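Local coordinates for protein deoxyuridine 5'-triphosphate nucleotidohydrolase (Entamoeba histolytica, PDB 3LQW) that probably hydrolyses dUTP to dUMP and diphosphate with magnesium, supplying the precursor of thymidine nucleotides and keeping uracil out of DNA, at residues V25-K30 and S71-H76; A46-Y51 and L132-I137. One frame throughout, in Å; residues are numbered along the deposited sequence.

Contact 1 (V25-K30 and S71-H76)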
loop_
_atom_site.group_PDB
_atom_site.type_symbol
_atom_site.label_atom_id
_atom_site.label_comp_id
_atom_site.label_asym_id
_atom_site.label_seq_id
_atom_site.Cartn_x
_atom_site.Cartn_y
_atom_site.Cartn_z
ATOM N N VAL A 25 -8.541 -9.281 18.637
ATOM C CA VAL A 25 -9.104 -7.979 19.030
ATOM C C VAL A 25 -8.059 -6.894 18.766
ATOM O O VAL A 25 -6.883 -7.106 19.056
ATOM C CB VAL A 25 -9.521 -7.954 20.521
ATOM C CG1 VAL A 25 -10.279 -6.681 20.841
ATOM C CG2 VAL A 25 -10.329 -9.170 20.849
ATOM N N LEU A 26 -8.498 -5.773 18.218
ATOM C CA LEU A 26 -7.683 -4.559 18.121
ATOM C C LEU A 26 -7.999 -3.749 19.374
ATOM O O LEU A 26 -9.146 -3.302 19.538
ATOM C CB LEU A 26 -8.047 -3.747 16.868
ATOM C CG LEU A 26 -7.315 -2.403 16.769
ATOM C CD1 LEU A 26 -5.800 -2.632 16.440
ATOM C CD2 LEU A 26 -7.943 -1.498 15.692
ATOM N N LEU A 27 -7.013 -3.541 20.234
ATOM C CA LEU A 27 -7.215 -2.710 21.433
ATOM C C LEU A 27 -6.886 -1.269 21.076
ATOM O O LEU A 27 -5.884 -1.007 20.373
ATOM C CB LEU A 27 -6.348 -3.168 22.606
ATOM C CG LEU A 27 -6.516 -4.593 23.051
ATOM C CD1 LEU A 27 -5.513 -4.851 24.188
ATOM C CD2 LEU A 27 -7.936 -4.903 23.463
ATOM N N VAL A 28 -7.693 -0.341 21.569
ATOM C CA VAL A 28 -7.548 1.078 21.288
ATOM C C VAL A 28 -7.527 1.862 22.583
ATOM O O VAL A 28 -8.437 1.704 23.420
ATOM C CB VAL A 28 -8.700 1.603 20.405
ATOM C CG1 VAL A 28 -8.529 3.120 20.168
ATOM C CG2 VAL A 28 -8.819 0.819 19.114
ATOM N N LYS A 29 -6.522 2.698 22.781
ATOM C CA LYS A 29 -6.422 3.629 23.922
ATOM C C LYS A 29 -6.649 5.048 23.423
ATOM O O LYS A 29 -5.947 5.496 22.506
ATOM C CB LYS A 29 -5.060 3.513 24.607
ATOM C CG LYS A 29 -4.874 4.522 25.750
ATOM C CD LYS A 29 -3.482 4.504 26.296
ATOM C CE LYS A 29 -3.309 5.553 27.394
ATOM N NZ LYS A 29 -1.944 5.524 27.966
ATOM N N LYS A 30 -7.614 5.768 23.998
ATOM C CA LYS A 30 -7.764 7.180 23.760
ATOM C C LYS A 30 -6.659 7.914 24.495
ATOM O O LYS A 30 -6.529 7.812 25.724
ATOM C CB LYS A 30 -9.135 7.660 24.232
ATOM C CG LYS A 30 -10.316 7.127 23.524
ATOM C CD LYS A 30 -11.639 7.804 24.038
ATOM C CE LYS A 30 -12.881 7.242 23.438
ATOM N NZ LYS A 30 -14.120 7.750 24.133
ATOM N N SER A 71 -3.822 5.377 20.378
ATOM C CA SER A 71 -2.845 4.351 20.191
ATOM C C SER A 71 -3.542 3.018 20.118
ATOM O O SER A 71 -4.682 2.870 20.578
ATOM C CB SER A 71 -1.797 4.361 21.281
ATOM O OG SER A 71 -2.383 4.172 22.524
ATOM N N VAL A 72 -2.872 2.018 19.550
ATOM C CA VAL A 72 -3.446 0.702 19.371
ATOM C C VAL A 72 -2.500 -0.433 19.691
ATOM O O VAL A 72 -1.263 -0.277 19.659
ATOM C CB VAL A 72 -3.996 0.498 17.932
ATOM C CG1 VAL A 72 -4.988 1.584 17.583
ATOM C CG2 VAL A 72 -2.866 0.415 16.894
ATOM N N GLN A 73 -3.096 -1.600 19.951
ATOM C CA GLN A 73 -2.394 -2.876 20.058
ATOM C C GLN A 73 -2.991 -3.800 19.008
ATOM O O GLN A 73 -4.120 -4.260 19.141
ATOM C CB GLN A 73 -2.518 -3.425 21.458
ATOM C CG GLN A 73 -1.793 -4.696 21.701
ATOM C CD GLN A 73 -1.814 -5.066 23.199
ATOM O OE1 GLN A 73 -1.753 -4.187 24.062
ATOM N NE2 GLN A 73 -1.936 -6.349 23.496
ATOM N N ILE A 74 -2.237 -4.008 17.932
ATOM C CA ILE A 74 -2.622 -4.843 16.789
ATOM C C ILE A 74 -2.575 -6.329 17.225
ATOM O O ILE A 74 -1.667 -6.701 17.948
ATOM C CB ILE A 74 -1.611 -4.640 15.577
ATOM C CG1 ILE A 74 -1.424 -3.176 15.071
ATOM C CG2 ILE A 74 -2.010 -5.502 14.388
ATOM C CD1 ILE A 74 -2.626 -2.491 14.381
ATOM N N PRO A 75 -3.494 -7.181 16.727
ATOM C CA PRO A 75 -3.395 -8.623 17.023
ATOM C C PRO A 75 -2.094 -9.244 16.528
ATOM O O PRO A 75 -1.463 -8.796 15.565
ATOM C CB PRO A 75 -4.571 -9.243 16.276
ATOM C CG PRO A 75 -5.369 -8.211 15.775
ATOM C CD PRO A 75 -4.751 -6.859 16.039
ATOM N N HIS A 76 -1.736 -10.351 17.152
ATOM C CA HIS A 76 -0.521 -11.066 16.863
ATOM C C HIS A 76 -0.430 -11.525 15.396
ATOM O O HIS A 76 -1.396 -11.976 14.813
ATOM C CB HIS A 76 -0.403 -12.262 17.804
ATOM C CG HIS A 76 0.938 -12.916 17.797
ATOM N ND1 HIS A 76 2.120 -12.207 17.868
ATOM C CD2 HIS A 76 1.282 -14.222 17.714
ATOM C CE1 HIS A 76 3.135 -13.055 17.829
ATOM N NE2 HIS A 76 2.652 -14.280 17.721
HETATM O O HOH W 1 -4.581 -6.867 20.178
#
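Residues Leu27 to Lys29 pair with Ser71 to Gln73 as an antiparallel beta ladder at the border of a sheet in the jelly-roll-like fold of a trimeric dUTPase. Strand 25-30 is the outermost strand of its sheet within the chain, but its other edge pairs in parallel with a strand of the second subunit, and the sheet runs on across the interface. Two hydrogen-bonded pairs, Leu27 with Gln73 and Lys29 with Ser71, flank the non-hydrogen-bonded pair Val28 and Val72. Gln73 N gives a bond of 2.9 Å to Leu27 O, while the return bond from Leu27 N to Gln73 O is longer at 3.2 Å. Lys29 and Ser71 likewise exchange two bonds, with Lys29 N 2.9 Å from Ser71 O.

On the face of Leu27 and Gln73 the two side chains run alongside each other. The extended Gln73 chain, with CG anti to its own N (chi1 -178°), brings the flat face of its terminal amide under Leu27 CD1, which sits 3.8 Å from Gln73 CD; the amide oxygen OE1 is bonded by Asn149 N of the second subunit. Next to it Lys29 CB rests 3.5 Å from Ser71 OG, and the lysine amine reaches on to a salt bridge with Glu147 of that subunit. On the other face Leu26 CD1 packs against Val72 CB at 3.9 Å. Where the ladder ends, water takes over from direct pairing: one molecule donates to Val25 O at 2.6 Å and to Gln73 O at 2.8 Å.

Contact 2 (A46-Y51 and L132-I137); sequences AGIDLY and LIIERI
Ile48 and Ile134 both carry CG1 anti to the carbonyl carbon (chi1 -58° and -51°), which lets Ile48 CD1 come within 3.9 Å of Ile134 CG1 as the two side chains cross at a slant. Ile48 thereby spans from its pairing partner Leu132 to the next residue on the same face of strand 128-136. Its CB and CG1 lie ahead of Leu132 O, at 3.5 and 3.6 Å, crowding the same oxygen that the Ile48 backbone N is bonded to. Farther along strand 47-51, Leu50 sets its methyl CD2 4.2 Å from Leu132 CB, its side chain running aslant to that of Leu132. These aliphatic groups are buried, and Pro38 covers both Ile48 and Leu50.

Between the backbones, Ile48 and Leu132 form a hydrogen-bonded antiparallel pair. The bonds from Ile48 N to Leu132 O and from Leu132 N to Ile48 O are both 2.8 Å long. On the opposite face Ile133, in one of its two conformers, lays CG1 4.0 Å from Gly47 CA. Towards Ala46 the strands part, and a water bridges them, donating to Ala46 O and accepting from Ile134 N at 3.0 Å.

Strand 128-136 also faces the other subunits: backbone bonds join Ile134 and Arg136 to the second subunit, and Ile133 packs on its Val100. Ile48 touches Ile142 of the same neighbour. The sheet built on this pair of strands is part of the jelly-roll-like core of the homotrimeric dUTPase family.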
loop_
_atom_site.group_PDB
_atom_site.type_symbol
_atom_site.label_atom_id
_atom_site.label_comp_id
_atom_site.label_asym_id
_atom_site.label_seq_id
_atom_site.Cartn_x
_atom_site.Cartn_y
_atom_site.Cartn_z
ATOM N N ALA A 46 -12.826 -4.104 4.990
ATOM C CA ALA A 46 -11.446 -4.444 5.193
ATOM C C ALA A 46 -10.846 -3.453 6.185
ATOM O O ALA A 46 -9.967 -3.778 6.943
ATOM C CB ALA A 46 -10.689 -4.355 3.862
ATOM N N GLY A 47 -11.289 -2.211 6.110
ATOM C CA GLY A 47 -10.641 -1.115 6.791
ATOM C C GLY A 47 -11.454 -0.566 7.926
ATOM O O GLY A 47 -12.671 -0.639 7.991
ATOM N N ILE A 48 -10.721 -0.065 8.869
ATOM C CA ILE A 48 -11.258 0.562 10.063
ATOM C C ILE A 48 -10.994 2.065 9.919
ATOM O O ILE A 48 -9.859 2.512 9.714
ATOM C CB ILE A 48 -10.487 0.021 11.279
ATOM C CG1 ILE A 48 -10.575 -1.510 11.377
ATOM C CG2 ILE A 48 -10.955 0.709 12.529
ATOM C CD1 ILE A 48 -9.617 -2.139 12.371
ATOM N N ASP A 49 -12.041 2.855 10.021
ATOM C CA ASP A 49 -11.922 4.282 9.786
ATOM C C ASP A 49 -11.148 4.954 10.905
ATOM O O ASP A 49 -11.414 4.706 12.081
ATOM C CB ASP A 49 -13.313 4.915 9.619
ATOM C CG ASP A 49 -14.007 4.427 8.316
ATOM O OD1 ASP A 49 -13.322 4.396 7.288
ATOM O OD2 ASP A 49 -15.182 4.090 8.364
ATOM N N LEU A 50 -10.182 5.804 10.526
ATOM C CA LEU A 50 -9.387 6.629 11.413
ATOM C C LEU A 50 -9.892 8.068 11.332
ATOM O O LEU A 50 -10.142 8.587 10.239
ATOM C CB LEU A 50 -7.905 6.610 11.030
ATOM C CG LEU A 50 -7.213 5.259 11.140
ATOM C CD1 LEU A 50 -5.810 5.343 10.533
ATOM C CD2 LEU A 50 -7.191 4.738 12.551
ATOM N N TYR A 51 -10.047 8.706 12.486
ATOM C CA TYR A 51 -10.624 10.046 12.593
ATOM C C TYR A 51 -9.565 11.046 13.018
ATOM O O TYR A 51 -8.750 10.758 13.875
ATOM C CB TYR A 51 -11.749 10.043 13.665
ATOM C CG TYR A 51 -12.906 9.123 13.341
ATOM C CD1 TYR A 51 -12.848 7.781 13.649
ATOM C CD2 TYR A 51 -14.065 9.602 12.776
ATOM C CE1 TYR A 51 -13.895 6.938 13.341
ATOM C CE2 TYR A 51 -15.144 8.783 12.488
ATOM C CZ TYR A 51 -15.050 7.432 12.763
ATOM O OH TYR A 51 -16.121 6.604 12.488
ATOM N N LEU A 132 -7.398 1.971 8.521
ATOM C CA LEU A 132 -6.403 1.030 9.040
ATOM C C LEU A 132 -6.873 -0.367 8.664
ATOM O O LEU A 132 -7.977 -0.766 9.032
ATOM C CB LEU A 132 -6.285 1.170 10.586
ATOM C CG LEU A 132 -5.189 0.381 11.276
ATOM C CD1 LEU A 132 -3.903 0.955 10.944
ATOM C CD2 LEU A 132 -5.443 0.370 12.808
ATOM N N ILE A 133 -6.013 -1.117 7.992
ATOM C CA ILE A 133 -6.343 -2.478 7.605
ATOM C C ILE A 133 -5.452 -3.420 8.401
ATOM O O ILE A 133 -4.240 -3.236 8.494
ATOM C CB ILE A 133 -6.140 -2.754 6.116
ATOM C CG1 ILE A 133 -7.040 -1.863 5.283
ATOM C CG2 ILE A 133 -6.374 -4.233 5.833
ATOM C CD1 ILE A 133 -6.645 -1.797 3.849
ATOM N N ILE A 134 -6.070 -4.429 9.013
ATOM C CA ILE A 134 -5.319 -5.384 9.830
ATOM C C ILE A 134 -4.904 -6.566 8.943
ATOM O O ILE A 134 -5.669 -7.474 8.643
ATOM C CB ILE A 134 -6.095 -5.843 11.069
ATOM C CG1 ILE A 134 -6.631 -4.623 11.843
ATOM C CG2 ILE A 134 -5.218 -6.746 11.925
ATOM C CD1 ILE A 134 -5.609 -3.590 12.270
ATOM N N GLU A 135 -3.676 -6.452 8.428
ATOM C CA GLU A 135 -3.106 -7.354 7.416
ATOM C C GLU A 135 -2.357 -8.510 8.087
ATOM O O GLU A 135 -1.587 -8.279 9.015
ATOM C CB GLU A 135 -2.061 -6.593 6.575
ATOM C CG GLU A 135 -2.431 -5.272 5.891
ATOM C CD GLU A 135 -2.967 -5.390 4.467
ATOM O OE1 GLU A 135 -2.898 -6.504 3.897
ATOM O OE2 GLU A 135 -3.419 -4.332 3.946
ATOM N N ARG A 136 -2.547 -9.725 7.578
ATOM C CA ARG A 136 -1.764 -10.875 8.064
ATOM C C ARG A 136 -0.412 -10.932 7.390
ATOM O O ARG A 136 -0.320 -10.822 6.178
ATOM C CB ARG A 136 -2.538 -12.168 7.792
ATOM C CG ARG A 136 -3.905 -12.211 8.444
ATOM C CD ARG A 136 -4.392 -13.659 8.629
ATOM N NE ARG A 136 -5.742 -13.695 9.218
ATOM C CZ ARG A 136 -6.015 -13.470 10.502
ATOM N NH1 ARG A 136 -5.068 -13.209 11.369
ATOM N NH2 ARG A 136 -7.268 -13.469 10.910
ATOM N N ILE A 137 0.617 -11.132 8.198
ATOM C CA ILE A 137 1.988 -11.110 7.733
ATOM C C ILE A 137 2.800 -12.275 8.306
ATOM O O ILE A 137 2.378 -12.944 9.256
ATOM C CB ILE A 137 2.706 -9.770 8.042
ATOM C CG1 ILE A 137 2.651 -9.426 9.530
ATOM C CG2 ILE A 137 2.102 -8.645 7.202
ATOM C CD1 ILE A 137 3.670 -8.364 9.949
HETATM O O HOH W 2 -8.905 -5.309 8.911
#

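How the contacts relate
The two contacts belong to different antiparallel sheets of one chain, their centres 11 Å apart. Along the sequence their segments alternate: 25-30, 46-51, 71-76, 132-137, so the chain passes back and forth between the sheets. Their apolar faces meet in the shared interior. Leu26 CD2 lies 3.8 Å from Ile48 CD1 and 4.3 Å from Leu132 CD2; Pro75 CG also packs on Ile134 CG2 at 4.1 Å. Leu26 and Pro75 on one side, with Ile48, Leu132 and Ile134 on the other, thus pack the two sheets together. Both contacts also touch the second subunit, and contact 2 reaches the third as well.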